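Local coordinates for 5' nucleotidase family protein (Staphylococcus aureus subsp. aureus, PDB 4Q7F), which belongs to the 5'-nucleotidase family, joining a metal-binding calcineurin-like phosphoesterase domain to a C-terminal 5'-nucleotidase domain, with 2'-deoxyadenosine bound between the two, at residues L400-F411 / K450-I459. Sequence-based numbering, arbitrary orientation. Where two conformers were deposited one is given.
Sequences LKEAIERSAEYF and KGQRVSNMMI
Glu405 and Val454 join a helix to a small mixed β-sheet in the C-terminal 5'-nucleotidase domain: the 400-408 part of helix 397-408 packs on strand 454-459, their N-to-C directions 132° apart. The tightly packed side joins an apolar patch to the buried Glu405 carboxylate. The Ile404 side chain crosses that of Val454 at about a right angle, CG2 to CG2 3.5 Å, and the methyl CE of selenomethionine Met457 lies 3.5 Å from Leu400 CD2, which also meets Ile459 CD1; Tyr442 of strand 441-445 also touches Ile404. A bend at chi2 (-74°) brings the two Glu405 oxygens onto successive amides: OE1 accepts from Arg453 N (2.9 Å) through its syn lone pair, OE2 from Val454 N (2.8 Å), above the carboxylate plane. Lys401 NZ reaches OE2 from the opposite face in a salt bridge. Toward solvent the contact loosens around exposed Lys450 and Gly451. Here water links Gly451 N to Glu405, and Lys450, salt-bridged to Asp423, lays CG over one face of the Arg453 guanidinium. That group bonds to the type I turn from Ala408 to Phe411: NH1 donates to Ala408 O (2.8 Å), in the guanidinium plane, and to Phe411 O (2.9 Å), tilted 22° from it.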
loop_
_atom_site.group_PDB
_atom_site.type_symbol
_atom_site.label_atom_id
_atom_site.label_comp_id
_atom_site.label_asym_id
_atom_site.label_seq_id
_atom_site.Cartn_x
_atom_site.Cartn_y
_atom_site.Cartn_z
ATOM N N LEU A 400 20.633 -16.771 -0.262
ATOM C CA LEU A 400 19.502 -17.241 0.531
ATOM C C LEU A 400 19.691 -16.776 1.967
ATOM O O LEU A 400 18.758 -16.305 2.585
ATOM C CB LEU A 400 19.384 -18.752 0.506
ATOM C CG LEU A 400 18.325 -19.353 1.429
ATOM C CD1 LEU A 400 16.950 -18.755 1.140
ATOM C CD2 LEU A 400 18.294 -20.868 1.268
ATOM N N LYS A 401 20.895 -16.934 2.502
ATOM C CA LYS A 401 21.153 -16.480 3.861
ATOM C C LYS A 401 20.924 -14.980 3.998
ATOM O O LYS A 401 20.466 -14.540 5.031
ATOM C CB LYS A 401 22.562 -16.835 4.325
ATOM C CG LYS A 401 22.866 -16.352 5.735
ATOM C CD LYS A 401 24.197 -16.917 6.215
ATOM C CE LYS A 401 24.547 -16.437 7.607
ATOM N NZ LYS A 401 24.850 -14.988 7.651
ATOM N N GLU A 402 21.300 -14.200 2.991
ATOM C CA GLU A 402 21.105 -12.753 3.033
ATOM C C GLU A 402 19.624 -12.402 3.137
ATOM O O GLU A 402 19.245 -11.436 3.787
ATOM C CB GLU A 402 21.661 -12.082 1.771
ATOM C CG GLU A 402 23.157 -12.040 1.714
ATOM C CD GLU A 402 23.663 -11.347 0.463
ATOM O OE1 GLU A 402 22.873 -10.671 -0.229
ATOM O OE2 GLU A 402 24.853 -11.503 0.177
ATOM N N ALA A 403 18.793 -13.181 2.460
ATOM C CA ALA A 403 17.356 -12.948 2.497
ATOM C C ALA A 403 16.842 -13.307 3.897
ATOM O O ALA A 403 16.105 -12.561 4.470
ATOM C CB ALA A 403 16.651 -13.779 1.445
ATOM N N ILE A 404 17.301 -14.417 4.479
ATOM C CA ILE A 404 16.802 -14.783 5.818
ATOM C C ILE A 404 17.317 -13.757 6.838
ATOM O O ILE A 404 16.629 -13.461 7.794
ATOM C CB ILE A 404 17.148 -16.234 6.222
ATOM C CG1 ILE A 404 16.544 -17.221 5.223
ATOM C CG2 ILE A 404 16.571 -16.559 7.585
ATOM C CD1 ILE A 404 17.002 -18.665 5.384
ATOM N N GLU A 405 18.515 -13.208 6.630
ATOM C CA GLU A 405 19.041 -12.194 7.547
ATOM C C GLU A 405 18.182 -10.902 7.445
ATOM O O GLU A 405 17.985 -10.189 8.428
ATOM C CB GLU A 405 20.500 -11.889 7.232
ATOM C CG GLU A 405 21.486 -13.020 7.541
ATOM C CD GLU A 405 21.760 -13.221 9.023
ATOM O OE1 GLU A 405 21.130 -12.537 9.836
ATOM O OE2 GLU A 405 22.624 -14.088 9.408
ATOM N N ARG A 406 17.658 -10.619 6.263
ATOM C CA ARG A 406 16.826 -9.408 6.084
ATOM C C ARG A 406 15.557 -9.584 6.927
ATOM O O ARG A 406 15.235 -8.716 7.732
ATOM C CB ARG A 406 16.519 -9.144 4.634
ATOM C CG ARG A 406 15.402 -8.106 4.384
ATOM C CD ARG A 406 15.603 -6.769 5.086
ATOM N NE ARG A 406 14.455 -5.880 4.835
ATOM C CZ ARG A 406 14.129 -4.829 5.580
ATOM N NH1 ARG A 406 14.861 -4.490 6.652
ATOM N NH2 ARG A 406 13.059 -4.109 5.256
ATOM N N SER A 407 14.882 -10.724 6.773
ATOM C CA SER A 407 13.709 -11.040 7.568
ATOM C C SER A 407 14.037 -10.993 9.061
ATOM O O SER A 407 13.257 -10.466 9.807
ATOM C CB SER A 407 13.149 -12.425 7.214
ATOM O OG SER A 407 12.840 -12.508 5.832
ATOM N N ALA A 408 15.177 -11.576 9.492
ATOM C CA ALA A 408 15.581 -11.593 10.904
ATOM C C ALA A 408 15.749 -10.193 11.529
ATOM O O ALA A 408 15.751 -10.057 12.770
ATOM C CB ALA A 408 16.872 -12.456 11.108
ATOM N N GLU A 409 15.894 -9.171 10.690
ATOM C CA GLU A 409 15.978 -7.769 11.138
ATOM C C GLU A 409 14.657 -7.302 11.753
ATOM O O GLU A 409 14.611 -6.289 12.442
ATOM C CB GLU A 409 16.316 -6.830 9.979
ATOM C CG GLU A 409 17.697 -7.037 9.395
ATOM C CD GLU A 409 17.950 -6.166 8.190
ATOM O OE1 GLU A 409 17.160 -5.195 7.960
ATOM O OE2 GLU A 409 18.917 -6.451 7.456
ATOM N N TYR A 410 13.590 -8.044 11.463
ATOM C CA TYR A 410 12.254 -7.786 11.998
ATOM C C TYR A 410 12.212 -7.865 13.511
ATOM O O TYR A 410 11.372 -7.259 14.122
ATOM C CB TYR A 410 11.282 -8.840 11.448
ATOM C CG TYR A 410 9.879 -8.739 11.957
ATOM C CD1 TYR A 410 9.043 -7.713 11.527
ATOM C CD2 TYR A 410 9.358 -9.681 12.829
ATOM C CE1 TYR A 410 7.742 -7.624 11.959
ATOM C CE2 TYR A 410 8.055 -9.586 13.273
ATOM C CZ TYR A 410 7.258 -8.554 12.837
ATOM O OH TYR A 410 5.965 -8.479 13.276
ATOM N N PHE A 411 13.118 -8.629 14.114
ATOM C CA PHE A 411 13.121 -8.811 15.544
ATOM C C PHE A 411 14.144 -7.951 16.277
ATOM O O PHE A 411 15.136 -7.492 15.707
ATOM C CB PHE A 411 13.421 -10.279 15.909
ATOM C CG PHE A 411 12.428 -11.268 15.363
ATOM C CD1 PHE A 411 11.187 -11.421 15.947
ATOM C CD2 PHE A 411 12.757 -12.072 14.289
ATOM C CE1 PHE A 411 10.274 -12.333 15.447
ATOM C CE2 PHE A 411 11.853 -12.983 13.783
ATOM C CZ PHE A 411 10.611 -13.116 14.359
ATOM N N LYS A 450 22.640 -7.504 13.390
ATOM C CA LYS A 450 21.879 -7.712 12.174
ATOM C C LYS A 450 22.826 -8.152 11.074
ATOM O O LYS A 450 23.958 -7.667 11.001
ATOM C CB LYS A 450 21.129 -6.420 11.763
ATOM C CG LYS A 450 20.064 -6.023 12.760
ATOM C CD LYS A 450 19.225 -4.818 12.292
ATOM C CE LYS A 450 18.084 -4.528 13.268
ATOM N NZ LYS A 450 17.194 -3.413 12.802
ATOM N N GLY A 451 22.372 -9.081 10.232
ATOM C CA GLY A 451 23.212 -9.602 9.173
ATOM C C GLY A 451 24.027 -10.850 9.592
ATOM O O GLY A 451 24.643 -11.499 8.744
ATOM N N GLN A 452 24.073 -11.183 10.881
ATOM C CA GLN A 452 24.766 -12.399 11.297
ATOM C C GLN A 452 24.004 -13.164 12.373
ATOM O O GLN A 452 24.583 -13.837 13.224
ATOM C CB GLN A 452 26.199 -12.107 11.716
ATOM C CG GLN A 452 26.364 -11.225 12.921
ATOM C CD GLN A 452 27.805 -10.830 13.106
ATOM O OE1 GLN A 452 28.522 -11.404 13.929
ATOM N NE2 GLN A 452 28.264 -9.903 12.285
ATOM N N ARG A 453 22.692 -13.131 12.236
ATOM C CA ARG A 453 21.771 -13.743 13.171
ATOM C C ARG A 453 21.275 -15.110 12.753
ATOM O O ARG A 453 20.634 -15.772 13.562
ATOM C CB ARG A 453 20.502 -12.852 13.301
ATOM C CG ARG A 453 20.724 -11.474 13.909
ATOM C CD ARG A 453 19.429 -10.658 13.974
ATOM N NE ARG A 453 19.575 -9.485 14.847
ATOM C CZ ARG A 453 18.634 -8.566 15.054
ATOM N NH1 ARG A 453 17.458 -8.672 14.481
ATOM N NH2 ARG A 453 18.868 -7.561 15.878
ATOM N N VAL A 454 21.481 -15.497 11.492
ATOM C CA VAL A 454 20.952 -16.768 10.997
ATOM C C VAL A 454 22.009 -17.879 11.148
ATOM O O VAL A 454 23.107 -17.715 10.711
ATOM C CB VAL A 454 20.509 -16.660 9.545
ATOM C CG1 VAL A 454 19.982 -17.999 9.038
ATOM C CG2 VAL A 454 19.432 -15.586 9.389
ATOM N N SER A 455 21.620 -18.970 11.799
ATOM C CA SER A 455 22.477 -20.121 12.067
ATOM C C SER A 455 21.749 -21.412 11.747
ATOM O O SER A 455 20.520 -21.430 11.553
ATOM C CB SER A 455 22.853 -20.147 13.543
ATOM O OG SER A 455 23.732 -19.092 13.868
ATOM N N ASN A 456 22.530 -22.482 11.692
ATOM C CA ASN A 456 22.032 -23.844 11.506
ATOM C C ASN A 456 21.181 -24.078 10.248
ATOM O O ASN A 456 20.242 -24.885 10.284
ATOM C CB ASN A 456 21.218 -24.233 12.749
ATOM C CG ASN A 456 21.976 -24.000 14.045
ATOM O OD1 ASN A 456 21.525 -23.223 14.905
ATOM N ND2 ASN A 456 23.157 -24.646 14.187
HETATM N N MSE A 457 21.526 -23.426 9.136
HETATM C CA MSE A 457 20.704 -23.553 7.913
HETATM C C MSE A 457 20.812 -24.933 7.303
HETATM O O MSE A 457 21.903 -25.413 7.079
HETATM C CB MSE A 457 21.111 -22.543 6.850
HETATM C CG MSE A 457 20.722 -21.123 7.192
HETATM SE SE MSE A 457 21.174 -19.986 5.647
HETATM C CE MSE A 457 19.916 -20.749 4.371
HETATM N N MSE A 458 19.676 -25.563 7.016
HETATM C CA MSE A 458 19.670 -26.894 6.437
HETATM C C MSE A 458 18.575 -27.040 5.436
HETATM O O MSE A 458 17.437 -26.669 5.697
HETATM C CB MSE A 458 19.447 -27.988 7.485
HETATM C CG MSE A 458 20.482 -27.940 8.594
HETATM SE SE MSE A 458 22.163 -28.766 7.993
HETATM C CE MSE A 458 21.667 -30.594 8.506
ATOM N N ILE A 459 18.924 -27.626 4.294
ATOM C CA ILE A 459 17.991 -27.885 3.194
ATOM C C ILE A 459 18.087 -29.387 2.913
ATOM O O ILE A 459 19.073 -29.854 2.365
ATOM C CB ILE A 459 18.347 -27.035 1.959
ATOM C CG1 ILE A 459 18.226 -25.555 2.320
ATOM C CG2 ILE A 459 17.429 -27.374 0.774
ATOM C CD1 ILE A 459 18.705 -24.586 1.266
HETATM O O HOH W 1 19.878 -10.212 10.485
HETATM O O HOH W 2 16.534 -3.120 9.989
HETATM O O HOH W 3 17.128 -5.217 16.502
#